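PDB 4QFL: ABC transporter periplasmic peptide-binding protein from Pseudoalteromonas, which binds dipeptides, here Ala-Phe, and probably delivers them to an ABC transporter in the membrane for uptake. Local coordinates for residues A[51-56]-A[524-529]; A[101-104]-A[108-111]; A[451-454]-A[460-463]. All blocks are in the same frame, centred on the assembly; numbering follows the deposited sequence.

Contact 1: A[51-56]-A[524-529]; sequences STIDII and FGAISL
The first torsion of Asp54 (chi1 -85°) sets CG beside the backbone N and anti to the carbonyl carbon, which brings the carboxylate to the loop at Ala526 and Ile527. In Ile527 a chi1 of -87° puts CG1 on the side of the acid, and the second torsion lays CD1 over the carboxylate face. OD1 of Asp54 accepts the backbone N of Ile527 at 2.9 Å, an almost straight bond, although the donor stands above the carboxylate plane, 46° out of it. OD2 of Asp54 lies against CD1 of Ile527 at 3.3 Å, so a methyl covers part of this buried acid. Beside the bond the methyl of Ala526 is wedged between two neighbours: its CB is 3.4 Å from OD1 of Asp54 and equally near to CG2 of Ile53, a tight carbon pair. Water 1 lies within bonding distance of both Ile53 O (2.6 Å) and Ile527 O (2.8 Å), and probably shares its protons among them and other acceptors. The helix therefore meets the loop through the Asp54 carboxylate, the CG2 methyl of Ile53 and the water-linked carbonyl of Ile53. The side chain of Ile53 is about 5 Å from the bound alanine, so the contact backs onto the dipeptide site of Thr48 and Gly50. Helix 50-60 presents Asn58 to Ala526, while Ile527 leans on Tyr33 of strand 30-35 and Leu529 on Tyr244 of strand 241-246.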
loop_
_atom_site.group_PDB
_atom_site.type_symbol
_atom_site.label_atom_id
_atom_site.label_comp_id
_atom_site.label_asym_id
_atom_site.label_seq_id
_atom_site.Cartn_x
_atom_site.Cartn_y
_atom_site.Cartn_z
ATOM N N SER A 51 7.069 0.417 0.942
ATOM C CA SER A 51 8.449 0.634 1.339
ATOM C C SER A 51 8.702 2.100 1.640
ATOM O O SER A 51 9.378 2.428 2.599
ATOM C CB SER A 51 9.373 0.184 0.218
ATOM O OG SER A 51 8.889 -1.011 -0.340
ATOM N N THR A 52 8.156 2.980 0.809
ATOM C CA THR A 52 8.317 4.409 1.013
ATOM C C THR A 52 7.477 4.898 2.169
ATOM O O THR A 52 7.960 5.633 3.020
ATOM C CB THR A 52 7.944 5.197 -0.235
ATOM O OG1 THR A 52 8.835 4.841 -1.294
ATOM C CG2 THR A 52 8.068 6.689 0.023
ATOM N N ILE A 53 6.216 4.486 2.199
ATOM C CA ILE A 53 5.296 4.911 3.255
ATOM C C ILE A 53 5.752 4.447 4.640
ATOM O O ILE A 53 5.585 5.161 5.637
ATOM C CB ILE A 53 3.854 4.413 2.980
ATOM C CG1 ILE A 53 3.349 4.956 1.639
ATOM C CG2 ILE A 53 2.931 4.826 4.098
ATOM C CD1 ILE A 53 3.430 6.466 1.513
ATOM N N ASP A 54 6.333 3.253 4.702
ATOM C CA ASP A 54 6.804 2.716 5.968
ATOM C C ASP A 54 7.845 3.651 6.560
ATOM O O ASP A 54 7.956 3.757 7.776
ATOM C CB ASP A 54 7.381 1.309 5.802
ATOM C CG ASP A 54 6.312 0.220 5.867
ATOM O OD1 ASP A 54 5.153 0.540 6.198
ATOM O OD2 ASP A 54 6.629 -0.961 5.602
ATOM N N ILE A 55 8.599 4.332 5.698
ATOM C CA ILE A 55 9.628 5.279 6.143
ATOM C C ILE A 55 9.043 6.623 6.592
ATOM O O ILE A 55 9.348 7.092 7.684
ATOM C CB ILE A 55 10.696 5.543 5.049
ATOM C CG1 ILE A 55 11.403 4.249 4.673
ATOM C CG2 ILE A 55 11.715 6.581 5.512
ATOM C CD1 ILE A 55 12.350 4.378 3.504
ATOM N N ILE A 56 8.193 7.227 5.766
ATOM C CA ILE A 56 7.849 8.640 5.921
ATOM C C ILE A 56 6.523 8.987 6.609
ATOM O O ILE A 56 6.427 10.006 7.281
ATOM C CB ILE A 56 7.889 9.377 4.550
ATOM C CG1 ILE A 56 6.784 8.859 3.632
ATOM C CG2 ILE A 56 9.253 9.221 3.898
ATOM C CD1 ILE A 56 6.733 9.555 2.273
ATOM N N PHE A 524 -3.580 -3.663 9.084
ATOM C CA PHE A 524 -3.593 -2.821 7.887
ATOM C C PHE A 524 -2.675 -1.611 8.054
ATOM O O PHE A 524 -2.245 -1.302 9.165
ATOM C CB PHE A 524 -5.022 -2.372 7.542
ATOM C CG PHE A 524 -5.735 -1.653 8.669
ATOM C CD1 PHE A 524 -5.530 -0.305 8.889
ATOM C CD2 PHE A 524 -6.640 -2.326 9.476
ATOM C CE1 PHE A 524 -6.189 0.351 9.912
ATOM C CE2 PHE A 524 -7.303 -1.678 10.491
ATOM C CZ PHE A 524 -7.083 -0.340 10.714
ATOM N N GLY A 525 -2.368 -0.941 6.950
ATOM C CA GLY A 525 -1.647 0.312 7.013
ATOM C C GLY A 525 -0.157 0.169 7.217
ATOM O O GLY A 525 0.358 -0.923 7.443
ATOM N N ALA A 526 0.538 1.297 7.138
ATOM C CA ALA A 526 1.989 1.326 7.241
ATOM C C ALA A 526 2.494 1.140 8.666
ATOM O O ALA A 526 1.766 1.338 9.634
ATOM C CB ALA A 526 2.518 2.622 6.674
ATOM N N ILE A 527 3.759 0.749 8.767
ATOM C CA ILE A 527 4.462 0.629 10.035
ATOM C C ILE A 527 4.555 2.000 10.705
ATOM O O ILE A 527 4.635 3.015 10.021
ATOM C CB ILE A 527 5.880 0.065 9.791
ATOM C CG1 ILE A 527 5.853 -1.466 9.795
ATOM C CG2 ILE A 527 6.853 0.596 10.810
ATOM C CD1 ILE A 527 6.748 -2.117 8.733
ATOM N N SER A 528 4.530 2.034 12.039
ATOM C CA SER A 528 4.741 3.292 12.760
ATOM C C SER A 528 5.773 3.151 13.856
ATOM O O SER A 528 5.732 2.202 14.638
ATOM C CB SER A 528 3.438 3.830 13.349
ATOM O OG SER A 528 3.682 4.957 14.177
ATOM N N LEU A 529 6.704 4.102 13.895
ATOM C CA LEU A 529 7.706 4.175 14.955
ATOM C C LEU A 529 7.427 5.358 15.869
ATOM O O LEU A 529 8.287 5.773 16.634
ATOM C CB LEU A 529 9.112 4.300 14.369
ATOM C CG LEU A 529 9.598 3.219 13.397
ATOM C CD1 LEU A 529 11.026 3.509 12.959
ATOM C CD2 LEU A 529 9.497 1.823 13.991
HETATM O O HOH W 1 4.891 5.102 8.123
#

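Contact 2: A[101-104]-A[108-111]; sequences FHTT and TPTR
Pro109 and Phe101 lose the most surface in this contact between two arms of the loop that joins strand 90-95 to helix 115-126; Thr108 follows, paired with Thr103 at the exposed end. The proline ring points at the backbone of 101-104 and meets it with two carbons: CG is 3.5 Å from Phe101 O, and CD is 3.4 Å from His102 O. Its CB also faces CB of Phe101 at 4.5 Å, a loose apolar contact. Thr103 crosses the proline at about a right angle; its OG1 stands beside the backbone N (chi1 -66°), which turns the hydroxyl to Pro109 CD at 3.7 Å and leaves CG2 for OG1 of the side-by-side Thr108 at 4.0 Å. The ring of Phe101 packs on Phe113 and Ser187, while helix 188-196 sends Glu189 against Pro109. Water 2 joins the two arms, accepting from Phe101 N at 2.9 Å and donating to Arg111 O at 2.8 Å. Proline brings no N-H to answer the carbonyls it covers, and His102 O is left buried without a polar partner, so the contact between the segments rests on proline carbons laid against carbonyl oxygens and on one water bridge.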
loop_
_atom_site.group_PDB
_atom_site.type_symbol
_atom_site.label_atom_id
_atom_site.label_comp_id
_atom_site.label_asym_id
_atom_site.label_seq_id
_atom_site.Cartn_x
_atom_site.Cartn_y
_atom_site.Cartn_z
ATOM N N PHE A 101 3.883 23.026 13.021
ATOM C CA PHE A 101 4.701 22.431 11.979
ATOM C C PHE A 101 6.166 22.419 12.385
ATOM O O PHE A 101 6.599 23.227 13.205
ATOM C CB PHE A 101 4.522 23.168 10.653
ATOM C CG PHE A 101 3.234 22.841 9.961
ATOM C CD1 PHE A 101 3.073 21.629 9.305
ATOM C CD2 PHE A 101 2.178 23.732 9.977
ATOM C CE1 PHE A 101 1.886 21.313 8.668
ATOM C CE2 PHE A 101 0.991 23.421 9.344
ATOM C CZ PHE A 101 0.846 22.206 8.693
ATOM N N HIS A 102 6.918 21.489 11.800
ATOM C CA HIS A 102 8.353 21.348 12.051
ATOM C C HIS A 102 9.157 22.609 11.809
ATOM O O HIS A 102 8.930 23.348 10.855
ATOM C CB HIS A 102 8.955 20.255 11.165
ATOM C CG HIS A 102 8.414 18.890 11.435
ATOM N ND1 HIS A 102 8.432 17.890 10.490
ATOM C CD2 HIS A 102 7.849 18.355 12.541
ATOM C CE1 HIS A 102 7.895 16.798 10.998
ATOM N NE2 HIS A 102 7.531 17.054 12.241
ATOM N N THR A 103 10.104 22.850 12.696
ATOM C CA THR A 103 11.197 23.730 12.381
ATOM C C THR A 103 12.279 22.814 11.845
ATOM O O THR A 103 12.715 21.885 12.525
ATOM C CB THR A 103 11.698 24.476 13.620
ATOM O OG1 THR A 103 10.678 25.372 14.078
ATOM C CG2 THR A 103 12.961 25.265 13.294
ATOM N N THR A 104 12.685 23.052 10.606
ATOM C CA THR A 104 13.737 22.271 10.000
ATOM C C THR A 104 14.824 23.239 9.600
ATOM O O THR A 104 14.684 24.445 9.804
ATOM C CB THR A 104 13.253 21.612 8.724
ATOM O OG1 THR A 104 13.057 22.631 7.737
ATOM C CG2 THR A 104 11.947 20.847 8.969
ATOM N N THR A 108 10.986 27.518 9.009
ATOM C CA THR A 108 10.509 27.854 10.346
ATOM C C THR A 108 9.121 28.466 10.213
ATOM O O THR A 108 8.957 29.497 9.543
ATOM C CB THR A 108 11.407 28.904 11.034
ATOM O OG1 THR A 108 12.775 28.480 10.992
ATOM C CG2 THR A 108 10.982 29.106 12.481
ATOM N N PRO A 109 8.114 27.837 10.848
ATOM C CA PRO A 109 6.727 28.320 10.796
ATOM C C PRO A 109 6.560 29.698 11.424
ATOM O O PRO A 109 7.303 30.041 12.341
ATOM C CB PRO A 109 5.961 27.280 11.627
ATOM C CG PRO A 109 7.001 26.591 12.456
ATOM C CD PRO A 109 8.228 26.573 11.599
ATOM N N THR A 110 5.603 30.473 10.923
ATOM C CA THR A 110 5.213 31.723 11.565
ATOM C C THR A 110 3.803 31.620 12.135
ATOM O O THR A 110 3.300 32.561 12.740
ATOM C CB THR A 110 5.283 32.916 10.592
ATOM O OG1 THR A 110 4.324 32.750 9.541
ATOM C CG2 THR A 110 6.665 33.028 9.995
ATOM N N ARG A 111 3.171 30.469 11.930
ATOM C CA ARG A 111 1.836 30.206 12.452
ATOM C C ARG A 111 1.638 28.711 12.673
ATOM O O ARG A 111 2.426 27.896 12.201
ATOM C CB ARG A 111 0.765 30.748 11.501
ATOM C CG ARG A 111 0.764 30.105 10.129
ATOM C CD ARG A 111 -0.618 30.140 9.498
ATOM N NE ARG A 111 -0.624 29.526 8.171
ATOM C CZ ARG A 111 -0.910 28.246 7.940
ATOM N NH1 ARG A 111 -1.233 27.439 8.943
ATOM N NH2 ARG A 111 -0.898 27.775 6.698
HETATM O O HOH W 2 3.506 25.829 13.831
#

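Contact 3: A[451-454]-A[460-463]; sequences TATF and ANWC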
loop_
_atom_site.group_PDB
_atom_site.type_symbol
_atom_site.label_atom_id
_atom_site.label_comp_id
_atom_site.label_asym_id
_atom_site.label_seq_id
_atom_site.Cartn_x
_atom_site.Cartn_y
_atom_site.Cartn_z
ATOM N N THR A 451 -10.357 3.509 -13.215
ATOM C CA THR A 451 -9.508 4.597 -12.741
ATOM C C THR A 451 -8.153 4.078 -12.247
ATOM O O THR A 451 -7.124 4.731 -12.452
ATOM C CB THR A 451 -10.191 5.443 -11.664
ATOM O OG1 THR A 451 -10.665 4.598 -10.617
ATOM C CG2 THR A 451 -11.370 6.169 -12.242
ATOM N N ALA A 452 -8.146 2.907 -11.611
ATOM C CA ALA A 452 -6.895 2.287 -11.184
ATOM C C ALA A 452 -6.024 1.984 -12.399
ATOM O O ALA A 452 -4.820 2.237 -12.393
ATOM C CB ALA A 452 -7.163 1.009 -10.376
ATOM N N THR A 453 -6.652 1.457 -13.448
ATOM C CA THR A 453 -5.955 1.122 -14.679
ATOM C C THR A 453 -5.391 2.369 -15.342
ATOM O O THR A 453 -4.255 2.361 -15.823
ATOM C CB THR A 453 -6.883 0.414 -15.676
ATOM O OG1 THR A 453 -7.448 -0.748 -15.062
ATOM C CG2 THR A 453 -6.104 -0.010 -16.914
ATOM N N PHE A 454 -6.181 3.440 -15.363
ATOM C CA PHE A 454 -5.750 4.690 -15.994
ATOM C C PHE A 454 -4.598 5.351 -15.232
ATOM O O PHE A 454 -3.842 6.150 -15.794
ATOM C CB PHE A 454 -6.925 5.661 -16.172
ATOM C CG PHE A 454 -8.072 5.087 -16.964
ATOM C CD1 PHE A 454 -7.876 4.016 -17.825
ATOM C CD2 PHE A 454 -9.350 5.607 -16.835
ATOM C CE1 PHE A 454 -8.938 3.477 -18.541
ATOM C CE2 PHE A 454 -10.419 5.071 -17.550
ATOM C CZ PHE A 454 -10.208 4.008 -18.405
ATOM N N ALA A 460 -3.270 -6.042 -13.770
ATOM C CA ALA A 460 -3.948 -6.849 -14.782
ATOM C C ALA A 460 -4.303 -6.047 -16.042
ATOM O O ALA A 460 -4.828 -6.594 -17.010
ATOM C CB ALA A 460 -5.195 -7.491 -14.193
ATOM N N ASN A 461 -4.025 -4.750 -16.024
ATOM C CA ASN A 461 -4.304 -3.915 -17.177
ATOM C C ASN A 461 -5.722 -4.190 -17.647
ATOM O O ASN A 461 -5.964 -4.435 -18.824
ATOM C CB ASN A 461 -3.311 -4.243 -18.285
ATOM C CG ASN A 461 -3.210 -3.149 -19.332
ATOM O OD1 ASN A 461 -3.702 -2.027 -19.142
ATOM N ND2 ASN A 461 -2.552 -3.467 -20.444
ATOM N N TRP A 462 -6.654 -4.155 -16.706
ATOM C CA TRP A 462 -8.013 -4.658 -16.913
ATOM C C TRP A 462 -9.054 -3.592 -16.599
ATOM O O TRP A 462 -9.324 -3.282 -15.431
ATOM C CB TRP A 462 -8.215 -5.871 -16.006
ATOM C CG TRP A 462 -9.453 -6.701 -16.180
ATOM C CD1 TRP A 462 -9.753 -7.532 -17.228
ATOM C CD2 TRP A 462 -10.519 -6.862 -15.222
ATOM N NE1 TRP A 462 -10.950 -8.170 -16.995
ATOM C CE2 TRP A 462 -11.437 -7.781 -15.775
ATOM C CE3 TRP A 462 -10.786 -6.309 -13.960
ATOM C CZ2 TRP A 462 -12.605 -8.162 -15.101
ATOM C CZ3 TRP A 462 -11.954 -6.689 -13.295
ATOM C CH2 TRP A 462 -12.843 -7.605 -13.870
ATOM N N CYS A 463 -9.630 -3.013 -17.643
ATOM C CA CYS A 463 -10.719 -2.077 -17.447
ATOM C C CYS A 463 -12.030 -2.760 -17.802
ATOM O O CYS A 463 -12.296 -3.040 -18.965
ATOM C CB CYS A 463 -10.513 -0.822 -18.286
ATOM S SG CYS A 463 -11.838 0.390 -18.115
#
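A disulfide-closed loop frames this contact: Cys463 is bonded to Cys450, the first residue of helix 450-454, and the chain between them folds back so that the last turn of that helix meets residues 461-463. Thr453 is the centre of the meeting and points at the returning chain. Its chi1 of -56° places OG1 beside its own backbone N and CG2 anti to that N, and the two branches touch different residues. OG1 of Thr453 comes to 3.2 Å from Trp462 O, a polar approach, yet the hydroxyl bonds instead to Ser449 O, just before the helix, and to the side chain of Asn458 in the loop. The methyl branch faces the side-chain end of Asn461. That residue has left-handed backbone angles, and its CB points away from the helix before the amide comes round to Thr453. The side chain of Trp462 leaves the backbone away from the helix, and its indole meets the ring of Phe467, so that Thr453 is offered backbone rather than aromatic surface. At the outer end the SG of Cys463, anti to its backbone N (chi1 179°), reaches the far tip of Phe454. It stands 4.0 Å from CZ of Phe454 and 5.0 Å from the centroid of that ring. The approach is oblique, 55° off the ring normal. Phe454 is exposed, and both it and Cys463 also touch a neighbouring molecule in the crystal, so packing may influence the ring's position. The whole is a short helix and the loop that follows it, closed by a disulfide from the start of the helix to Cys463, with a cysteine sulfur-aromatic contact on the outer side.

Overall arrangement
Contact 1 is the buried one, near the centre of the chain and close to the bound dipeptide, and it joins segments 468 residues apart in sequence. Contacts 2 and 3 are local closures nested within that long span, one partly buried and the other at the surface: contact 2 folds a loop back on itself, and contact 3 returns a loop to the helix before it. No secondary-structure element is shared among the three. Their chemistry differs accordingly: a buried carboxylate taking a backbone N-H, a proline packed on carbonyls with a water bridge, and a threonine and sulfur-aromatic packing beside a covalent link. Contacts 2 and 3 are farthest apart, their centres about 40 Å from each other.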